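Local coordinates for nucleotidyl transferase AbiEii/AbiGii toxin family protein (Mycobacterium tuberculosis, PDB 6Y56) that probably acts as the nucleotidyltransferase toxin of a toxin-antitoxin system, blocking growth by modifying tRNA acceptor stems, at residues A6-H11 and E17-A22; L23-Q28 and S53-R58. All blocks are in the same frame, centred on the assembly; numbering follows the deposited sequence.

Both contacts use helix 19-38, in consecutive stretches, and their centres lie about 13 Å apart. Contact 1 sets the short helix 5-11 against its first turn, about 21 Å from the centre of the chain and only partly buried. It is largely apolar, made by methyl groups, a tyrosine face and a histidine edge. Contact 2 lies deeper, about 11 Å from that centre. It joins the next turns to helix 50-59 through a buried salt-bridge network and is dominated by charged and polar groups. The two meet where His-11 NE2 of contact 1 stands 2.7 Å from Asp-25 OD2 of contact 2, a probable hydrogen bond.

Contact 1 of 2, residues A6-H11 and E17-A22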
loop_
_atom_site.group_PDB
_atom_site.type_symbol
_atom_site.label_atom_id
_atom_site.label_comp_id
_atom_site.label_asym_id
_atom_site.label_seq_id
_atom_site.Cartn_x
_atom_site.Cartn_y
_atom_site.Cartn_z
ATOM N N ALA A 6 1.248 -15.676 -23.306
ATOM C CA ALA A 6 2.702 -15.782 -23.257
ATOM C C ALA A 6 3.332 -14.519 -22.681
ATOM O O ALA A 6 4.324 -14.594 -21.949
ATOM C CB ALA A 6 3.261 -16.104 -24.644
ATOM N N LEU A 7 2.768 -13.352 -22.990
ATOM C CA LEU A 7 3.306 -12.114 -22.437
ATOM C C LEU A 7 3.048 -12.028 -20.940
ATOM O O LEU A 7 3.926 -11.610 -20.175
ATOM C CB LEU A 7 2.710 -10.904 -23.154
ATOM C CG LEU A 7 3.312 -10.571 -24.520
ATOM C CD1 LEU A 7 2.563 -9.428 -25.181
ATOM C CD2 LEU A 7 4.784 -10.231 -24.384
ATOM N N VAL A 8 1.858 -12.437 -20.499
ATOM C CA VAL A 8 1.561 -12.425 -19.068
ATOM C C VAL A 8 2.429 -13.437 -18.330
ATOM O O VAL A 8 2.945 -13.157 -17.242
ATOM C CB VAL A 8 0.056 -12.635 -18.826
ATOM C CG1 VAL A 8 -0.251 -12.709 -17.312
ATOM C CG2 VAL A 8 -0.743 -11.522 -19.492
ATOM N N ALA A 9 2.635 -14.618 -18.921
ATOM C CA ALA A 9 3.513 -15.610 -18.305
ATOM C C ALA A 9 4.944 -15.092 -18.175
ATOM O O ALA A 9 5.613 -15.345 -17.163
ATOM C CB ALA A 9 3.474 -16.922 -19.094
ATOM N N ARG A 10 5.431 -14.368 -19.184
ATOM C CA ARG A 10 6.765 -13.774 -19.080
ATOM C C ARG A 10 6.807 -12.689 -18.005
ATOM O O ARG A 10 7.795 -12.571 -17.264
ATOM C CB ARG A 10 7.185 -13.200 -20.437
ATOM C CG ARG A 10 8.568 -12.561 -20.448
ATOM C CD ARG A 10 9.040 -12.274 -21.876
ATOM N NE ARG A 10 8.881 -13.455 -22.717
ATOM C CZ ARG A 10 8.067 -13.536 -23.763
ATOM N NH1 ARG A 10 7.341 -12.488 -24.126
ATOM N NH2 ARG A 10 7.985 -14.667 -24.452
ATOM N N HIS A 11 5.747 -11.880 -17.919
ATOM C CA HIS A 11 5.605 -10.891 -16.854
ATOM C C HIS A 11 5.668 -11.539 -15.472
ATOM O O HIS A 11 6.117 -10.906 -14.502
ATOM C CB HIS A 11 4.271 -10.184 -17.075
ATOM C CG HIS A 11 4.068 -8.974 -16.229
ATOM N ND1 HIS A 11 4.939 -7.908 -16.225
ATOM C CD2 HIS A 11 3.061 -8.649 -15.387
ATOM C CE1 HIS A 11 4.483 -6.978 -15.405
ATOM N NE2 HIS A 11 3.345 -7.402 -14.887
ATOM N N GLU A 17 2.890 -20.485 -10.966
ATOM C CA GLU A 17 2.137 -20.149 -9.766
ATOM C C GLU A 17 1.874 -18.658 -9.648
ATOM O O GLU A 17 0.978 -18.263 -8.898
ATOM C CB GLU A 17 2.877 -20.631 -8.521
ATOM C CG GLU A 17 4.240 -19.992 -8.308
ATOM C CD GLU A 17 5.386 -20.866 -8.793
ATOM O OE1 GLU A 17 5.189 -21.651 -9.755
ATOM O OE2 GLU A 17 6.488 -20.763 -8.208
ATOM N N ALA A 18 2.629 -17.829 -10.363
ATOM C CA ALA A 18 2.471 -16.378 -10.315
ATOM C C ALA A 18 1.697 -15.825 -11.500
ATOM O O ALA A 18 1.563 -14.597 -11.616
ATOM C CB ALA A 18 3.833 -15.687 -10.227
ATOM N N TYR A 19 1.198 -16.682 -12.391
ATOM C CA TYR A 19 0.497 -16.181 -13.567
ATOM C C TYR A 19 -0.709 -15.334 -13.177
ATOM O O TYR A 19 -0.940 -14.264 -13.759
ATOM C CB TYR A 19 0.054 -17.346 -14.456
ATOM C CG TYR A 19 -0.678 -16.892 -15.690
ATOM C CD1 TYR A 19 0.017 -16.581 -16.843
ATOM C CD2 TYR A 19 -2.065 -16.747 -15.695
ATOM C CE1 TYR A 19 -0.637 -16.150 -17.975
ATOM C CE2 TYR A 19 -2.731 -16.311 -16.820
ATOM C CZ TYR A 19 -2.009 -16.016 -17.961
ATOM O OH TYR A 19 -2.654 -15.580 -19.101
ATOM N N ASP A 20 -1.498 -15.803 -12.205
ATOM C CA ASP A 20 -2.693 -15.064 -11.816
ATOM C C ASP A 20 -2.329 -13.717 -11.203
ATOM O O ASP A 20 -3.000 -12.711 -11.467
ATOM C CB ASP A 20 -3.539 -15.893 -10.848
ATOM C CG ASP A 20 -4.480 -16.866 -11.560
ATOM O OD1 ASP A 20 -4.415 -16.988 -12.795
ATOM O OD2 ASP A 20 -5.304 -17.493 -10.865
ATOM N N ALA A 21 -1.279 -13.678 -10.376
ATOM C CA ALA A 21 -0.826 -12.402 -9.828
ATOM C C ALA A 21 -0.361 -11.458 -10.928
ATOM O O ALA A 21 -0.602 -10.247 -10.861
ATOM C CB ALA A 21 0.300 -12.628 -8.822
ATOM N N ALA A 22 0.307 -11.996 -11.959
ATOM C CA ALA A 22 0.751 -11.167 -13.073
ATOM C C ALA A 22 -0.431 -10.642 -13.875
ATOM O O ALA A 22 -0.421 -9.488 -14.314
ATOM C CB ALA A 22 1.721 -11.945 -13.966
#
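Ala-9 and Tyr-19 bring their CA atoms to 5.6 Å, and the CA atoms of His-11 and Ala-22 stand 6.2 Å apart. Residues 6-11 are helical throughout. Residues 19-22 are the first turn of helix 19-38, and only five residues link the two segments. The N-terminal helix 5-11 thus packs back on the start of helix 19-38 after a short connection. Val-8 carries much of the contact. Its CG1 is anti to the backbone N (chi1 177°), which carries this methyl over one face of the Tyr-19 ring. CG1 lies 3.9 Å from the ring centroid, 27° off the normal, in a CH-pi contact. It sits toward the rim, nearest CE1 at 3.5 Å. The two side chains cross at about a right angle. Ala-9 adds its methyl, with CB 4.1 Å from Tyr-19 CD1. Ala-22 is small enough to let the backbones come close: its CB is 3.7 Å from Val-8 O and also touches Val-8 CG1. The His-11 ring turns its edge to the next helix, with CD2 3.7 Å from Ala-22 O, near the ring plane. His-11 NE2 is hydrogen-bonded to Asp-25, one turn further along. Loop residues Leu-117, Phe-65 and Ile-147 touch Tyr-19, Ala-22 and His-11, respectively. Val-8 also packs on Leu-23 and His-11 on Val-26, and these two residues of helix 19-38 lie against Phe-94 of strand 94-100.

Contact 2 of 2, residues L23-Q28 and S53-R58; sequences LLDVAQ and SLRKCR
Asp-25 and Lys-56 have the nearest CA atoms, 9.0 Å apart, on helix segments whose axes pass at 12.0 Å and cross at -69°. Long side chains therefore bridge the gap. Lys-56 is the hub of the contact. Its chain bends at chi2 (-57°) and then runs extended, sliding past Asp-25 in the opposite direction. NZ comes to 2.8 Å from Asp-25 OD1 in a salt bridge. It meets this oxygen from well above the carboxylate plane. The same NZ makes two weak hydrogen bonds, to Asp-25 O at 2.9 Å and to Gln-28 OE1 at 3.2 Å. Its strongest partner is Asp-29, the next residue after Gln-28 in helix 19-38, in a further salt bridge. Arg-55 takes the other carboxylate oxygen. Its NH2 lies 3.2 Å from Asp-25 OD2 in a salt bridge with a weak hydrogen bond. The guanidinium and carboxylate planes are nearly perpendicular, so this is not a coplanar, bidentate pair. OD2 has its stronger partner in His-11 NE2, and Gln-28 is anchored through NE2 to Ser-66 O. Helix 50-59 starts with Gly-50, Thr-52 and Ser-53, consistent with the Gly-Ser type motif of nucleotidyltransferases. Asp-25 gathers Lys-56, Arg-55 and His-11 around one carboxylate, while Lys-56 NZ is shared by two aspartates, an amide oxygen and a backbone carbonyl. These buried charges match one another and tie the two helices.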
loop_
_atom_site.group_PDB
_atom_site.type_symbol
_atom_site.label_atom_id
_atom_site.label_comp_id
_atom_site.label_asym_id
_atom_site.label_seq_id
_atom_site.Cartn_x
_atom_site.Cartn_y
_atom_site.Cartn_z
ATOM N N LEU A 23 -1.452 -11.476 -14.077
ATOM C CA LEU A 23 -2.641 -11.019 -14.783
ATOM C C LEU A 23 -3.355 -9.930 -13.995
ATOM O O LEU A 23 -3.836 -8.948 -14.571
ATOM C CB LEU A 23 -3.574 -12.199 -15.060
ATOM C CG LEU A 23 -4.824 -11.915 -15.897
ATOM C CD1 LEU A 23 -4.471 -11.234 -17.193
ATOM C CD2 LEU A 23 -5.601 -13.199 -16.165
ATOM N N LEU A 24 -3.418 -10.084 -12.670
ATOM C CA LEU A 24 -4.007 -9.046 -11.828
ATOM C C LEU A 24 -3.185 -7.768 -11.874
ATOM O O LEU A 24 -3.746 -6.667 -11.928
ATOM C CB LEU A 24 -4.109 -9.547 -10.391
ATOM C CG LEU A 24 -4.615 -8.494 -9.395
ATOM C CD1 LEU A 24 -6.033 -8.012 -9.707
ATOM C CD2 LEU A 24 -4.531 -9.084 -8.001
ATOM N N ASP A 25 -1.857 -7.891 -11.863
ATOM C CA ASP A 25 -0.985 -6.725 -11.976
ATOM C C ASP A 25 -1.317 -5.928 -13.236
ATOM O O ASP A 25 -1.456 -4.693 -13.198
ATOM C CB ASP A 25 0.482 -7.189 -11.986
ATOM C CG ASP A 25 1.472 -6.037 -12.009
ATOM O OD1 ASP A 25 1.549 -5.303 -11.006
ATOM O OD2 ASP A 25 2.184 -5.854 -13.027
ATOM N N VAL A 26 -1.481 -6.628 -14.360
ATOM C CA VAL A 26 -1.837 -5.964 -15.607
ATOM C C VAL A 26 -3.222 -5.338 -15.501
ATOM O O VAL A 26 -3.441 -4.198 -15.940
ATOM C CB VAL A 26 -1.755 -6.965 -16.777
ATOM C CG1 VAL A 26 -2.317 -6.357 -18.046
ATOM C CG2 VAL A 26 -0.328 -7.414 -16.996
ATOM N N ALA A 27 -4.186 -6.077 -14.932
ATOM C CA ALA A 27 -5.544 -5.554 -14.786
ATOM C C ALA A 27 -5.556 -4.286 -13.943
ATOM O O ALA A 27 -6.263 -3.325 -14.273
ATOM C CB ALA A 27 -6.448 -6.625 -14.173
ATOM N N GLN A 28 -4.769 -4.259 -12.863
ATOM C CA GLN A 28 -4.675 -3.051 -12.046
ATOM C C GLN A 28 -4.203 -1.851 -12.856
ATOM O O GLN A 28 -4.691 -0.730 -12.656
ATOM C CB GLN A 28 -3.697 -3.268 -10.896
ATOM C CG GLN A 28 -4.137 -4.246 -9.851
ATOM C CD GLN A 28 -3.011 -4.591 -8.920
ATOM O OE1 GLN A 28 -1.840 -4.539 -9.306
ATOM N NE2 GLN A 28 -3.347 -4.951 -7.691
ATOM N N SER A 53 1.111 0.994 -4.649
ATOM C CA SER A 53 1.721 2.207 -5.177
ATOM C C SER A 53 3.235 2.073 -5.200
ATOM O O SER A 53 3.896 2.554 -6.128
ATOM C CB SER A 53 1.263 3.447 -4.403
ATOM O OG SER A 53 1.871 3.552 -3.126
ATOM N N LEU A 54 3.797 1.375 -4.210
ATOM C CA LEU A 54 5.230 1.118 -4.201
ATOM C C LEU A 54 5.634 0.280 -5.405
ATOM O O LEU A 54 6.616 0.598 -6.091
ATOM C CB LEU A 54 5.610 0.433 -2.886
ATOM C CG LEU A 54 7.055 0.102 -2.546
ATOM C CD1 LEU A 54 7.851 1.373 -2.295
ATOM C CD2 LEU A 54 7.085 -0.830 -1.329
ATOM N N ARG A 55 4.856 -0.762 -5.708
ATOM C CA ARG A 55 5.104 -1.580 -6.891
ATOM C C ARG A 55 4.995 -0.758 -8.171
ATOM O O ARG A 55 5.892 -0.789 -9.019
ATOM C CB ARG A 55 4.112 -2.740 -6.932
ATOM C CG ARG A 55 3.950 -3.343 -8.312
ATOM C CD ARG A 55 5.172 -4.118 -8.774
ATOM N NE ARG A 55 4.926 -4.623 -10.121
ATOM C CZ ARG A 55 5.478 -5.711 -10.649
ATOM N NH1 ARG A 55 6.363 -6.430 -9.962
ATOM N NH2 ARG A 55 5.145 -6.072 -11.884
ATOM N N LYS A 56 3.898 -0.020 -8.338
ATOM C CA LYS A 56 3.637 0.598 -9.640
ATOM C C LYS A 56 4.594 1.744 -9.926
ATOM O O LYS A 56 5.012 1.934 -11.077
ATOM C CB LYS A 56 2.210 1.151 -9.716
ATOM C CG LYS A 56 1.110 0.134 -9.508
ATOM C CD LYS A 56 1.208 -1.011 -10.494
ATOM C CE LYS A 56 0.007 -1.942 -10.357
ATOM N NZ LYS A 56 0.029 -3.036 -11.375
ATOM N N CYS A 57 4.921 2.538 -8.913
ATOM C CA CYS A 57 5.490 3.852 -9.142
ATOM C C CYS A 57 6.878 4.025 -8.547
ATOM O O CYS A 57 7.514 5.055 -8.803
ATOM C CB CYS A 57 4.540 4.919 -8.573
ATOM S SG CYS A 57 2.983 5.028 -9.513
ATOM N N ARG A 58 7.372 3.057 -7.781
ATOM C CA ARG A 58 8.716 3.170 -7.237
ATOM C C ARG A 58 9.591 1.965 -7.539
ATOM O O ARG A 58 10.767 2.144 -7.868
ATOM C CB ARG A 58 8.637 3.407 -5.730
ATOM C CG ARG A 58 7.904 4.704 -5.375
ATOM C CD ARG A 58 8.159 5.122 -3.947
ATOM N NE ARG A 58 7.282 6.207 -3.522
ATOM C CZ ARG A 58 7.494 7.498 -3.735
ATOM N NH1 ARG A 58 8.582 7.899 -4.397
ATOM N NH2 ARG A 58 6.608 8.390 -3.282
#